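Local coordinates for protein L-lysine 6-monooxygenase involved in desferrioxamine biosynthesis (Erwinia amylovora CFBP1430, PDB 5O8P) that probably catalyses the FAD- and NADPH-dependent N-hydroxylation of cadaverine, an early step in building the siderophore desferrioxamine, at residues T48-E53 with G201-E206; A63-L68 with N104-W109; N79-K82 with K86-S89; E247-F252 with V367-S372; E262-Q267 with A384-H389. All coordinates share one frame; numbering follows the deposited sequence.

How the contacts relate
Contacts 1, 2 and 5 lie nearest the bound FAD, whereas contact 3 is remote from it. Contact 1 reaches the cofactor itself through Met50 and Ser203. Contact 2 lies further back, with the Leu65 side chain about 9 Å from FAD. Contact 1 touches it where Met51 SD packs 3.9 Å from Asn104 ND2. Contact 3, nested in the chain loop that contact 2 closes, adjoins it through Phe80, and both meet the third subunit. Contacts 4 and 5 form a second group, with centres about 12 Å apart and segments alternating along the chain. They join through a probable hydrogen bond of 3.0 Å from His389 NE2 to Gln368 O. Contacts 3 and 5, centres about 37 Å apart, lie on opposite sides of the chain's centre.

Contact 1 of 5, residues T48-E53 with G201-E206; sequences TGMMLE and GQSAAE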
# COMPACT_ATOMS: atom_id res chain seq x y z
N THR B 48 -18.12 -8.68 22.53
CA THR B 48 -17.64 -7.46 23.23
C THR B 48 -16.38 -7.67 24.07
O THR B 48 -15.73 -6.68 24.46
CB THR B 48 -18.72 -6.84 24.13
OG1 THR B 48 -19.14 -7.80 25.12
CG2 THR B 48 -19.92 -6.38 23.31
N GLY B 49 -16.03 -8.92 24.36
CA GLY B 49 -14.74 -9.24 24.99
C GLY B 49 -13.53 -9.01 24.10
O GLY B 49 -12.43 -8.82 24.59
N MET B 50 -13.74 -9.07 22.79
CA MET B 50 -12.71 -8.86 21.77
C MET B 50 -12.85 -7.53 21.04
O MET B 50 -12.21 -7.34 20.00
CB MET B 50 -12.80 -10.00 20.74
CG MET B 50 -12.18 -11.31 21.18
SD MET B 50 -10.50 -11.11 21.78
CE MET B 50 -9.73 -10.17 20.46
N MET B 51 -13.64 -6.61 21.57
CA MET B 51 -13.94 -5.38 20.85
C MET B 51 -12.94 -4.30 21.22
O MET B 51 -13.27 -3.35 21.92
CB MET B 51 -15.38 -4.94 21.12
CG MET B 51 -15.84 -3.77 20.27
SD MET B 51 -17.63 -3.72 20.28
CE MET B 51 -17.99 -2.75 21.75
N LEU B 52 -11.73 -4.48 20.73
CA LEU B 52 -10.61 -3.61 21.00
C LEU B 52 -10.75 -2.38 20.10
O LEU B 52 -11.24 -2.50 18.96
CB LEU B 52 -9.29 -4.31 20.65
CG LEU B 52 -8.99 -5.65 21.32
CD1 LEU B 52 -7.81 -6.37 20.68
CD2 LEU B 52 -8.69 -5.43 22.78
N GLU B 53 -10.31 -1.23 20.58
CA GLU B 53 -10.35 0.03 19.82
C GLU B 53 -9.76 -0.08 18.41
O GLU B 53 -10.28 0.51 17.46
CB GLU B 53 -9.64 1.15 20.58
CG GLU B 53 -9.38 2.40 19.75
CD GLU B 53 -8.85 3.57 20.57
OE1 GLU B 53 -9.47 3.92 21.60
OE2 GLU B 53 -7.81 4.14 20.16
N GLY B 201 -5.21 -18.21 15.99
CA GLY B 201 -6.08 -17.43 15.15
C GLY B 201 -6.01 -15.92 15.23
O GLY B 201 -5.11 -15.37 15.85
N GLN B 202 -6.98 -15.26 14.60
CA GLN B 202 -7.07 -13.81 14.57
C GLN B 202 -7.22 -13.24 15.97
O GLN B 202 -6.64 -12.20 16.28
CB GLN B 202 -8.24 -13.35 13.69
CG GLN B 202 -8.46 -11.85 13.56
CD GLN B 202 -7.33 -11.13 12.85
OE1 GLN B 202 -6.56 -11.74 12.12
NE2 GLN B 202 -7.24 -9.83 13.05
N SER B 203 -8.00 -13.91 16.83
CA SER B 203 -8.23 -13.42 18.20
C SER B 203 -6.93 -13.44 19.01
O SER B 203 -6.59 -12.44 19.64
CB SER B 203 -9.31 -14.24 18.91
OG SER B 203 -10.58 -13.86 18.41
N ALA B 204 -6.23 -14.57 18.96
CA ALA B 204 -4.92 -14.71 19.59
C ALA B 204 -3.99 -13.58 19.18
O ALA B 204 -3.37 -12.93 20.02
CB ALA B 204 -4.29 -16.05 19.21
N ALA B 205 -3.90 -13.34 17.88
CA ALA B 205 -2.99 -12.33 17.36
C ALA B 205 -3.38 -10.93 17.82
O ALA B 205 -2.51 -10.16 18.21
CB ALA B 205 -2.93 -12.39 15.84
N GLU B 206 -4.67 -10.61 17.77
CA GLU B 206 -5.14 -9.29 18.20
C GLU B 206 -4.83 -9.03 19.66
O GLU B 206 -4.42 -7.93 20.01
CB GLU B 206 -6.64 -9.16 17.99
CG GLU B 206 -7.00 -8.93 16.55
CD GLU B 206 -8.49 -8.99 16.27
OE1 GLU B 206 -9.28 -9.30 17.19
OE2 GLU B 206 -8.87 -8.70 15.11
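The irregular segment 48-53 passes the first turn of helix 202-213 with Met50 opposite Ser203, CA to CA 7.3 Å, and Leu52 opposite Glu206 at 8.4 Å. Such spacing is bridged by side chains. Met50 is bent at chi2 and chi3 (both -51°), which folds its thioether back so that the methyl CE comes 3.4 Å from Glu206 OE1, while CG passes 4.1 Å from Ser203 OG. A flexible, polarisable methionine suits a place between a carboxylate, a serine and the flavin cofactor, which it also touches. Leu52 lays CD1 across the base of Glu206, 4.0 Å from its CB, and so covers the aliphatic part of the acid. The carboxylate itself has polar partners that fix it in place: Gln202 NE2, one helical turn earlier, gives a nearly straight bond to Glu206 OE2 (2.9 Å) from above the carboxylate plane, and Arg100 forms a salt bridge with OE1. Arg100 and Ser203 are NADP(+)-binding residues, and Gly201, the helix N-cap, belongs with Ala204 to a GxGxxA pattern, consistent with the glycine-rich turn and helix of a Rossmann-type dinucleotide-binding domain facing FAD.

Contact 2 of 5, residues A63-L68 with N104-W109; sequences ADLVTL and NQYCQW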
# COMPACT_ATOMS: atom_id res chain seq x y z
N ALA B 63 -20.18 -6.53 2.93
CA ALA B 63 -20.64 -7.66 3.75
C ALA B 63 -21.18 -7.12 5.08
O ALA B 63 -20.61 -7.33 6.15
CB ALA B 63 -19.54 -8.67 3.97
N ASP B 64 -22.29 -6.42 4.94
CA ASP B 64 -23.09 -5.93 6.04
C ASP B 64 -24.30 -6.88 6.11
O ASP B 64 -24.19 -8.04 5.73
CB ASP B 64 -23.45 -4.44 5.79
CG ASP B 64 -24.30 -4.21 4.52
OD1 ASP B 64 -24.77 -5.18 3.88
OD2 ASP B 64 -24.51 -3.04 4.15
N LEU B 65 -25.46 -6.41 6.58
CA LEU B 65 -26.58 -7.32 6.82
C LEU B 65 -27.36 -7.68 5.56
O LEU B 65 -28.01 -8.74 5.51
CB LEU B 65 -27.50 -6.69 7.87
CG LEU B 65 -26.84 -6.46 9.24
CD1 LEU B 65 -27.59 -5.43 10.07
CD2 LEU B 65 -26.73 -7.77 10.00
N VAL B 66 -27.25 -6.83 4.54
CA VAL B 66 -28.18 -6.81 3.39
C VAL B 66 -27.59 -6.54 2.00
O VAL B 66 -28.08 -7.09 1.01
CB VAL B 66 -29.29 -5.77 3.63
CG1 VAL B 66 -30.16 -6.18 4.81
CG2 VAL B 66 -28.74 -4.37 3.86
N THR B 67 -26.56 -5.69 1.90
CA THR B 67 -26.06 -5.18 0.61
C THR B 67 -25.77 -6.24 -0.47
O THR B 67 -26.02 -5.98 -1.64
CB THR B 67 -24.83 -4.24 0.81
OG1 THR B 67 -25.21 -3.07 1.54
CG2 THR B 67 -24.28 -3.75 -0.49
N LEU B 68 -25.27 -7.43 -0.13
CA LEU B 68 -24.95 -8.43 -1.17
C LEU B 68 -26.19 -9.11 -1.73
O LEU B 68 -26.11 -9.81 -2.73
CB LEU B 68 -23.93 -9.46 -0.68
CG LEU B 68 -22.52 -8.90 -0.40
CD1 LEU B 68 -21.57 -9.98 0.09
CD2 LEU B 68 -21.91 -8.17 -1.58
N ASN B 104 -20.74 -3.11 15.47
CA ASN B 104 -21.61 -3.40 16.59
C ASN B 104 -22.66 -2.32 16.74
O ASN B 104 -23.83 -2.63 16.90
CB ASN B 104 -20.80 -3.57 17.89
CG ASN B 104 -21.63 -4.11 19.04
OD1 ASN B 104 -22.32 -5.13 18.89
ND2 ASN B 104 -21.56 -3.45 20.19
N GLN B 105 -22.24 -1.05 16.69
CA GLN B 105 -23.18 0.08 16.71
C GLN B 105 -24.20 0.01 15.57
O GLN B 105 -25.38 0.28 15.78
CB GLN B 105 -22.42 1.40 16.60
CG GLN B 105 -21.71 1.84 17.86
CD GLN B 105 -20.87 3.08 17.65
OE1 GLN B 105 -20.86 3.69 16.58
NE2 GLN B 105 -20.14 3.45 18.67
N TYR B 106 -23.72 -0.34 14.38
CA TYR B 106 -24.57 -0.52 13.20
C TYR B 106 -25.59 -1.66 13.38
O TYR B 106 -26.78 -1.47 13.12
CB TYR B 106 -23.71 -0.68 11.93
CG TYR B 106 -24.32 -1.46 10.78
CD1 TYR B 106 -25.36 -0.92 10.03
CD2 TYR B 106 -23.84 -2.72 10.42
CE1 TYR B 106 -25.93 -1.62 8.98
CE2 TYR B 106 -24.40 -3.44 9.37
CZ TYR B 106 -25.45 -2.89 8.64
OH TYR B 106 -26.03 -3.60 7.60
N CYS B 107 -25.14 -2.82 13.83
CA CYS B 107 -26.05 -3.94 14.07
C CYS B 107 -27.11 -3.60 15.12
O CYS B 107 -28.24 -4.06 15.03
CB CYS B 107 -25.29 -5.19 14.51
SG CYS B 107 -24.39 -5.98 13.16
N GLN B 108 -26.74 -2.79 16.10
CA GLN B 108 -27.66 -2.37 17.16
C GLN B 108 -28.70 -1.43 16.60
O GLN B 108 -29.87 -1.58 16.87
CB GLN B 108 -26.91 -1.71 18.33
CG GLN B 108 -26.20 -2.72 19.23
CD GLN B 108 -25.30 -2.07 20.26
OE1 GLN B 108 -25.09 -0.86 20.27
NE2 GLN B 108 -24.73 -2.89 21.14
N TRP B 109 -28.26 -0.46 15.80
CA TRP B 109 -29.18 0.41 15.08
C TRP B 109 -30.19 -0.36 14.23
O TRP B 109 -31.37 -0.03 14.23
CB TRP B 109 -28.39 1.37 14.21
CG TRP B 109 -29.18 2.17 13.27
CD1 TRP B 109 -29.78 3.35 13.53
CD2 TRP B 109 -29.45 1.86 11.92
NE1 TRP B 109 -30.42 3.81 12.41
CE2 TRP B 109 -30.23 2.91 11.40
CE3 TRP B 109 -29.10 0.79 11.08
CZ2 TRP B 109 -30.67 2.94 10.09
CZ3 TRP B 109 -29.52 0.82 9.77
CH2 TRP B 109 -30.31 1.89 9.29
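Tyr106 reaches from helix 100-113 to the loop at 63-68, where its OH accepts a hydrogen bond from Leu65 N (3.0 Å, 164° at the hydrogen). The same hydroxyl donates to the carbonyl of Tyr75, so one buried group serves two backbone sites, a task that suits a long, rigid tyrosine. With CG anti to the backbone N (chi1 153°), the ring is carried off the helix toward the loop. Leu65 comes against it obliquely, CD1 lying 3.6 Å from Tyr106 CZ, and its other methyl, CD2, lies 4.3 Å from Cys107 SG. Asp64 CB also approaches obliquely, 3.3 Å from Tyr106 OH. The loop holds its shape through an Asx motif: Asp64 OD1 accepts from Val66 N at 3.1 Å, an Asx turn met from above the carboxylate plane, and, through its syn lone pair, from Thr67 N at 2.7 Å. Thr67 OG1 donates to OD2, which also takes Leu77 N, the first residue of helix 77-83. A short acid is apt here because it can gather several backbone NH groups while staying close to its own main chain. Farther out, Leu65 and Val66 rest on Cys25, and Thr67 and Leu68 pack against Leu78 and Leu87 of the third subunit.

Contact 3 of 5, residues N79-K82 with K86-S89; sequences NFMK and KLYS
Met81 and Lys86 carry the contact without a ring between them, and the one aromatic group of segment 79-82, Phe80, turns instead to helix 100-113, meeting Tyr106 and Trp109 in edge-to-face fashion. The planar group that does take part is the peptide carbonyl of Met81. Lys86 N points at its oxygen almost end-on, C=O...N 166°, at 3.1 Å and with a nearly straight N-H. Leu87 N lies nearby, but its angle is too poor for a bond. This backbone bond spans five residues and closes the tight turn between helices 77-83 and 87-93, with Lys86 as the N-cap of the second. Beside this bond the side chains pack. Met81, bent at chi2 and chi3, crosses the aliphatic part of Lys86, CG to CG 3.7 Å and Met81 SD to Lys86 CD 3.7 Å. A lysine fits this place because its methylenes pack while its amine reaches on to a salt bridge with Glu102. Branched Leu87 spreads over the helix, CD1 at 4.0 Å from Met81 CB and CB at 4.0 Å from Lys82 CA. Lys82 NZ extends to Pro417 O of the third subunit, and Met81 packs on Tyr287 of the second.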
# COMPACT_ATOMS: atom_id res chain seq x y z
N ASN B 79 -26.50 3.23 4.43
CA ASN B 79 -27.68 3.97 4.88
C ASN B 79 -27.58 4.33 6.36
O ASN B 79 -27.99 5.42 6.75
CB ASN B 79 -28.98 3.22 4.62
CG ASN B 79 -30.19 4.14 4.66
OD1 ASN B 79 -30.14 5.26 4.13
ND2 ASN B 79 -31.26 3.68 5.30
N PHE B 80 -27.04 3.42 7.16
CA PHE B 80 -26.78 3.67 8.58
C PHE B 80 -25.91 4.91 8.73
O PHE B 80 -26.18 5.80 9.52
CB PHE B 80 -26.12 2.44 9.23
CG PHE B 80 -25.36 2.73 10.49
CD1 PHE B 80 -24.04 3.11 10.45
CD2 PHE B 80 -25.96 2.59 11.71
CE1 PHE B 80 -23.34 3.38 11.62
CE2 PHE B 80 -25.27 2.83 12.88
CZ PHE B 80 -23.96 3.21 12.84
N MET B 81 -24.86 4.94 7.94
CA MET B 81 -23.90 6.01 8.00
C MET B 81 -24.60 7.32 7.63
O MET B 81 -24.32 8.36 8.21
CB MET B 81 -22.72 5.68 7.07
CG MET B 81 -21.36 6.00 7.62
SD MET B 81 -20.85 4.98 9.02
CE MET B 81 -20.40 3.47 8.21
N LYS B 82 -25.53 7.25 6.69
CA LYS B 82 -26.28 8.42 6.25
C LYS B 82 -27.24 8.97 7.32
O LYS B 82 -27.29 10.18 7.55
CB LYS B 82 -27.05 8.09 4.96
CG LYS B 82 -27.90 9.20 4.37
CD LYS B 82 -27.11 10.46 4.15
CE LYS B 82 -27.77 11.35 3.11
NZ LYS B 82 -27.42 12.77 3.30
N LYS B 86 -23.06 11.00 9.19
CA LYS B 86 -21.60 10.92 9.07
C LYS B 86 -21.09 10.27 7.77
O LYS B 86 -19.90 9.90 7.68
CB LYS B 86 -21.06 10.11 10.25
CG LYS B 86 -21.37 8.62 10.19
CD LYS B 86 -20.81 7.87 11.38
CE LYS B 86 -19.30 7.66 11.29
NZ LYS B 86 -18.79 7.01 12.53
N LEU B 87 -21.95 10.10 6.77
CA LEU B 87 -21.56 9.35 5.57
C LEU B 87 -20.39 10.03 4.88
O LEU B 87 -19.54 9.34 4.31
CB LEU B 87 -22.73 9.18 4.61
CG LEU B 87 -22.46 8.50 3.26
CD1 LEU B 87 -21.92 7.08 3.40
CD2 LEU B 87 -23.74 8.50 2.44
N TYR B 88 -20.32 11.36 4.92
CA TYR B 88 -19.23 12.05 4.26
C TYR B 88 -17.91 11.79 4.96
O TYR B 88 -16.86 11.74 4.31
CB TYR B 88 -19.50 13.56 4.12
CG TYR B 88 -18.80 14.11 2.91
CD1 TYR B 88 -19.41 14.06 1.65
CD2 TYR B 88 -17.50 14.61 2.99
CE1 TYR B 88 -18.74 14.52 0.52
CE2 TYR B 88 -16.83 15.08 1.86
CZ TYR B 88 -17.45 15.02 0.63
OH TYR B 88 -16.80 15.48 -0.50
N SER B 89 -17.95 11.63 6.28
CA SER B 89 -16.75 11.28 7.03
C SER B 89 -16.26 9.90 6.65
O SER B 89 -15.08 9.69 6.43
CB SER B 89 -17.00 11.35 8.51
OG SER B 89 -15.80 11.03 9.19

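Contact 4 of 5, residues E247-F252 with V367-S372; sequences EWIDYF and VQRNYS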
# COMPACT_ATOMS: atom_id res chain seq x y z
N GLU B 247 -20.37 -21.34 -6.61
CA GLU B 247 -19.87 -22.45 -7.44
C GLU B 247 -18.95 -23.34 -6.66
O GLU B 247 -19.02 -24.55 -6.81
CB GLU B 247 -19.12 -22.01 -8.69
CG GLU B 247 -19.69 -20.82 -9.42
CD GLU B 247 -18.94 -19.57 -9.08
OE1 GLU B 247 -17.83 -19.41 -9.58
OE2 GLU B 247 -19.50 -18.71 -8.36
N TRP B 248 -18.10 -22.75 -5.83
CA TRP B 248 -17.23 -23.54 -4.97
C TRP B 248 -18.03 -24.33 -3.93
O TRP B 248 -17.70 -25.49 -3.64
CB TRP B 248 -16.19 -22.67 -4.26
CG TRP B 248 -15.19 -23.53 -3.59
CD1 TRP B 248 -14.12 -24.15 -4.17
CD2 TRP B 248 -15.21 -23.96 -2.24
NE1 TRP B 248 -13.46 -24.93 -3.26
CE2 TRP B 248 -14.11 -24.82 -2.06
CE3 TRP B 248 -16.06 -23.70 -1.16
CZ2 TRP B 248 -13.82 -25.41 -0.83
CZ3 TRP B 248 -15.77 -24.29 0.07
CH2 TRP B 248 -14.66 -25.13 0.22
N ILE B 249 -19.08 -23.72 -3.38
CA ILE B 249 -19.87 -24.37 -2.34
C ILE B 249 -20.57 -25.60 -2.91
O ILE B 249 -20.58 -26.65 -2.28
CB ILE B 249 -20.84 -23.41 -1.64
CG1 ILE B 249 -20.07 -22.30 -0.93
CG2 ILE B 249 -21.66 -24.14 -0.59
CD1 ILE B 249 -20.89 -21.06 -0.66
N ASP B 250 -21.12 -25.46 -4.12
CA ASP B 250 -21.73 -26.60 -4.83
C ASP B 250 -20.70 -27.71 -5.00
O ASP B 250 -20.99 -28.88 -4.77
CB ASP B 250 -22.26 -26.20 -6.21
CG ASP B 250 -23.35 -25.13 -6.15
OD1 ASP B 250 -24.08 -25.06 -5.14
OD2 ASP B 250 -23.48 -24.35 -7.12
N TYR B 251 -19.50 -27.32 -5.42
CA TYR B 251 -18.40 -28.26 -5.63
C TYR B 251 -18.07 -28.97 -4.33
O TYR B 251 -18.04 -30.21 -4.30
CB TYR B 251 -17.17 -27.53 -6.21
CG TYR B 251 -15.85 -28.25 -6.06
CD1 TYR B 251 -15.53 -29.33 -6.88
CD2 TYR B 251 -14.90 -27.85 -5.10
CE1 TYR B 251 -14.32 -30.00 -6.75
CE2 TYR B 251 -13.69 -28.51 -4.96
CZ TYR B 251 -13.41 -29.60 -5.78
OH TYR B 251 -12.22 -30.27 -5.67
N PHE B 252 -17.87 -28.20 -3.26
CA PHE B 252 -17.51 -28.75 -1.96
C PHE B 252 -18.54 -29.73 -1.40
O PHE B 252 -18.17 -30.73 -0.77
CB PHE B 252 -17.27 -27.62 -0.95
CG PHE B 252 -16.73 -28.09 0.37
CD1 PHE B 252 -15.36 -28.27 0.57
CD2 PHE B 252 -17.60 -28.45 1.39
CE1 PHE B 252 -14.89 -28.76 1.78
CE2 PHE B 252 -17.13 -28.94 2.60
CZ PHE B 252 -15.77 -29.10 2.79
N VAL B 367 -26.43 -31.88 6.67
CA VAL B 367 -27.04 -30.68 6.11
C VAL B 367 -27.17 -30.81 4.59
O VAL B 367 -26.24 -31.26 3.93
CB VAL B 367 -26.22 -29.39 6.42
CG1 VAL B 367 -27.03 -28.15 6.05
CG2 VAL B 367 -25.80 -29.35 7.87
N GLN B 368 -28.32 -30.41 4.05
CA GLN B 368 -28.58 -30.46 2.61
C GLN B 368 -28.07 -29.16 1.99
O GLN B 368 -27.68 -28.23 2.71
CB GLN B 368 -30.07 -30.61 2.31
CG GLN B 368 -30.79 -31.69 3.09
CD GLN B 368 -30.27 -33.07 2.82
OE1 GLN B 368 -30.63 -33.68 1.82
NE2 GLN B 368 -29.45 -33.61 3.75
N ARG B 369 -28.07 -29.09 0.65
CA ARG B 369 -27.46 -27.94 -0.04
C ARG B 369 -28.22 -26.66 0.23
O ARG B 369 -27.61 -25.60 0.23
CB ARG B 369 -27.29 -28.20 -1.54
CG ARG B 369 -26.69 -27.03 -2.35
CD ARG B 369 -25.25 -26.77 -1.98
NE ARG B 369 -24.70 -25.55 -2.58
CZ ARG B 369 -24.87 -24.31 -2.12
NH1 ARG B 369 -25.61 -24.06 -1.04
NH2 ARG B 369 -24.30 -23.29 -2.76
N ASN B 370 -29.53 -26.76 0.49
CA ASN B 370 -30.34 -25.58 0.88
C ASN B 370 -30.27 -25.23 2.38
O ASN B 370 -31.11 -24.47 2.86
CB ASN B 370 -31.81 -25.75 0.43
CG ASN B 370 -32.54 -26.88 1.14
OD1 ASN B 370 -31.93 -27.70 1.81
ND2 ASN B 370 -33.85 -26.93 0.96
N TYR B 371 -29.30 -25.78 3.11
CA TYR B 371 -29.05 -25.50 4.53
C TYR B 371 -30.10 -26.12 5.47
O TYR B 371 -30.14 -25.79 6.67
CB TYR B 371 -28.87 -23.98 4.77
CG TYR B 371 -27.79 -23.39 3.89
CD1 TYR B 371 -26.45 -23.43 4.28
CD2 TYR B 371 -28.09 -22.84 2.64
CE1 TYR B 371 -25.44 -22.93 3.48
CE2 TYR B 371 -27.09 -22.34 1.81
CZ TYR B 371 -25.76 -22.39 2.22
OH TYR B 371 -24.76 -21.88 1.39
N SER B 372 -30.89 -27.07 4.96
CA SER B 372 -31.92 -27.74 5.73
C SER B 372 -31.37 -29.01 6.40
O SER B 372 -30.49 -29.67 5.85
CB SER B 372 -33.12 -28.08 4.84
OG SER B 372 -32.90 -29.24 4.06
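Charge pairs first: Asp250 on helix 246-253 and Arg369 in the loop form a salt bridge through one oxygen, OD1. Arg369 has CG anti to the backbone N (chi1 178°) and bends at chi2, which brings the guanidinium to the helix. Arg369 NE reaches Asp250 OD1 at 2.7 Å, nearly along the C-O axis and 22° out of the guanidinium plane. NH2 adds a weak bond to it at 3.0 Å. OD1 alone faces NE and NH2; the two planes are 45° apart, so this is not the flat pairing through two oxygens. In the apolar packing, Ile249 puts CG2 over the centre of one guanidinium face, 3.5 Å above it, while Tyr371 CE2 lies in plane at its edge. Isoleucine suits this face: its beta-branch offers a methyl without competing for the N-H groups. Arg369 NH1 makes only a weak bond to Tyr371 OH, 3.4 Å. In the main chain, a type I turn from Gln368 to Tyr371, closed by Tyr371 N to Gln368 O (3.0 Å), places Arg369 at its second position. Tyr371 stacks on His389 of helix 386-389, packs on helix 399-410 and bonds by its backbone to strand 379-381.

Contact 5 of 5, residues E262-Q267 with A384-H389; sequences ELNASQ and AELHTH
Asn264, on helix 257-266, is the side chain that reaches across to Leu386 and His387. Its CB points toward the other segment and leads on to CG. With chi1 near -75°, CG lies anti to the carbonyl carbon and arrives 3.4 Å from Leu386 O. From CG the two branches part. OD1 lies 4.0 Å from Leu386 CD1 and 3.7 Å from Leu386 O, with which it cannot bond. ND2 reaches Leu386 O at 2.7 Å, but the N-H is badly aimed (118°), so the hydrogen bond is weak; the same nitrogen lies 3.6 Å from His387 CA. Leu386 slides past the asparagine in the opposite direction, and its side chain is also near Tyr271, an NADP(+)-binding residue, and Pro394, which lines the FAD site. The target carbonyl is set by a short helix, 386-389, whose N-cap is Glu385: Glu385 O accepts from Thr388 N at 3.1 Å, from His389 N at 2.7 Å and from Thr388 OG1. His387 starts away from segment 262-267, and its NE2 bonds to Tyr365 O. A backbone carbonyl can only accept, which favours the amide nitrogen over the oxygen in this place. A short amide therefore suits the site, offering a donor without adding charge to a buried position. The weak bond and the contact with CD1 together join helix 257-266 to helix 386-389, a link of modest polarity and packing that carries no net charge.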
# COMPACT_ATOMS: atom_id res chain seq x y z
N GLU B 262 -11.53 -33.94 5.73
CA GLU B 262 -10.09 -33.76 5.49
C GLU B 262 -9.78 -32.39 4.85
O GLU B 262 -8.73 -31.80 5.15
CB GLU B 262 -9.48 -34.92 4.67
CG GLU B 262 -8.41 -34.50 3.67
CD GLU B 262 -7.89 -35.63 2.81
OE1 GLU B 262 -8.37 -36.79 2.89
OE2 GLU B 262 -6.97 -35.32 2.03
N LEU B 263 -10.66 -31.91 3.97
CA LEU B 263 -10.53 -30.55 3.42
C LEU B 263 -10.63 -29.45 4.49
O LEU B 263 -9.92 -28.48 4.44
CB LEU B 263 -11.55 -30.26 2.31
CG LEU B 263 -11.05 -30.47 0.87
CD1 LEU B 263 -9.99 -29.44 0.54
CD2 LEU B 263 -10.53 -31.87 0.62
N ASN B 264 -11.54 -29.60 5.44
CA ASN B 264 -11.75 -28.56 6.47
C ASN B 264 -10.58 -28.42 7.46
O ASN B 264 -10.34 -27.34 7.96
CB ASN B 264 -13.10 -28.75 7.17
CG ASN B 264 -14.29 -28.33 6.30
OD1 ASN B 264 -14.19 -27.39 5.47
ND2 ASN B 264 -15.41 -29.02 6.45
N ALA B 265 -9.86 -29.51 7.72
CA ALA B 265 -8.62 -29.48 8.49
C ALA B 265 -7.38 -28.98 7.73
O ALA B 265 -6.48 -28.42 8.35
CB ALA B 265 -8.34 -30.83 9.15
N SER B 266 -7.32 -29.17 6.41
CA SER B 266 -6.21 -28.67 5.59
C SER B 266 -6.40 -27.26 4.99
O SER B 266 -5.51 -26.75 4.31
CB SER B 266 -5.87 -29.68 4.47
OG SER B 266 -6.72 -29.55 3.34
N GLN B 267 -7.58 -26.67 5.19
CA GLN B 267 -7.93 -25.37 4.58
C GLN B 267 -8.13 -24.33 5.69
O GLN B 267 -8.94 -23.41 5.55
CB GLN B 267 -9.21 -25.46 3.71
CG GLN B 267 -9.06 -26.14 2.36
CD GLN B 267 -10.33 -26.14 1.53
OE1 GLN B 267 -11.45 -26.07 2.06
NE2 GLN B 267 -10.16 -26.26 0.23
N ALA B 384 -23.91 -23.79 11.09
CA ALA B 384 -23.57 -25.10 11.71
C ALA B 384 -23.33 -26.18 10.63
O ALA B 384 -23.54 -27.38 10.86
CB ALA B 384 -24.64 -25.53 12.70
N GLU B 385 -22.91 -25.72 9.45
CA GLU B 385 -22.76 -26.55 8.26
C GLU B 385 -21.33 -26.50 7.71
O GLU B 385 -21.13 -26.85 6.54
CB GLU B 385 -23.81 -26.15 7.19
CG GLU B 385 -23.61 -24.81 6.47
CD GLU B 385 -24.11 -23.58 7.19
OE1 GLU B 385 -24.35 -23.65 8.40
OE2 GLU B 385 -24.22 -22.52 6.55
N LEU B 386 -20.35 -26.10 8.53
CA LEU B 386 -18.92 -26.11 8.16
C LEU B 386 -18.44 -27.48 7.62
O LEU B 386 -17.63 -27.57 6.69
CB LEU B 386 -18.06 -25.70 9.37
CG LEU B 386 -16.52 -25.67 9.35
CD1 LEU B 386 -15.95 -25.00 8.10
CD2 LEU B 386 -15.99 -24.97 10.60
N HIS B 387 -18.97 -28.55 8.20
CA HIS B 387 -18.60 -29.92 7.83
C HIS B 387 -19.16 -30.39 6.48
O HIS B 387 -18.67 -31.36 5.93
CB HIS B 387 -18.95 -30.90 8.97
CG HIS B 387 -20.41 -31.06 9.23
ND1 HIS B 387 -21.15 -30.17 9.99
CD2 HIS B 387 -21.25 -32.08 8.93
CE1 HIS B 387 -22.40 -30.59 10.08
NE2 HIS B 387 -22.48 -31.75 9.45
N THR B 388 -20.18 -29.71 5.97
CA THR B 388 -20.82 -30.06 4.68
C THR B 388 -20.84 -28.94 3.61
O THR B 388 -21.06 -29.25 2.44
CB THR B 388 -22.30 -30.43 4.91
OG1 THR B 388 -22.95 -29.34 5.59
CG2 THR B 388 -22.46 -31.71 5.71
N HIS B 389 -20.66 -27.68 4.00
CA HIS B 389 -20.58 -26.54 3.06
C HIS B 389 -19.22 -25.83 3.04
O HIS B 389 -19.03 -24.89 2.27
CB HIS B 389 -21.68 -25.52 3.38
CG HIS B 389 -23.04 -26.00 3.02
ND1 HIS B 389 -23.80 -25.38 2.05
CD2 HIS B 389 -23.78 -27.03 3.48
CE1 HIS B 389 -24.96 -26.00 1.94
NE2 HIS B 389 -24.97 -27.02 2.79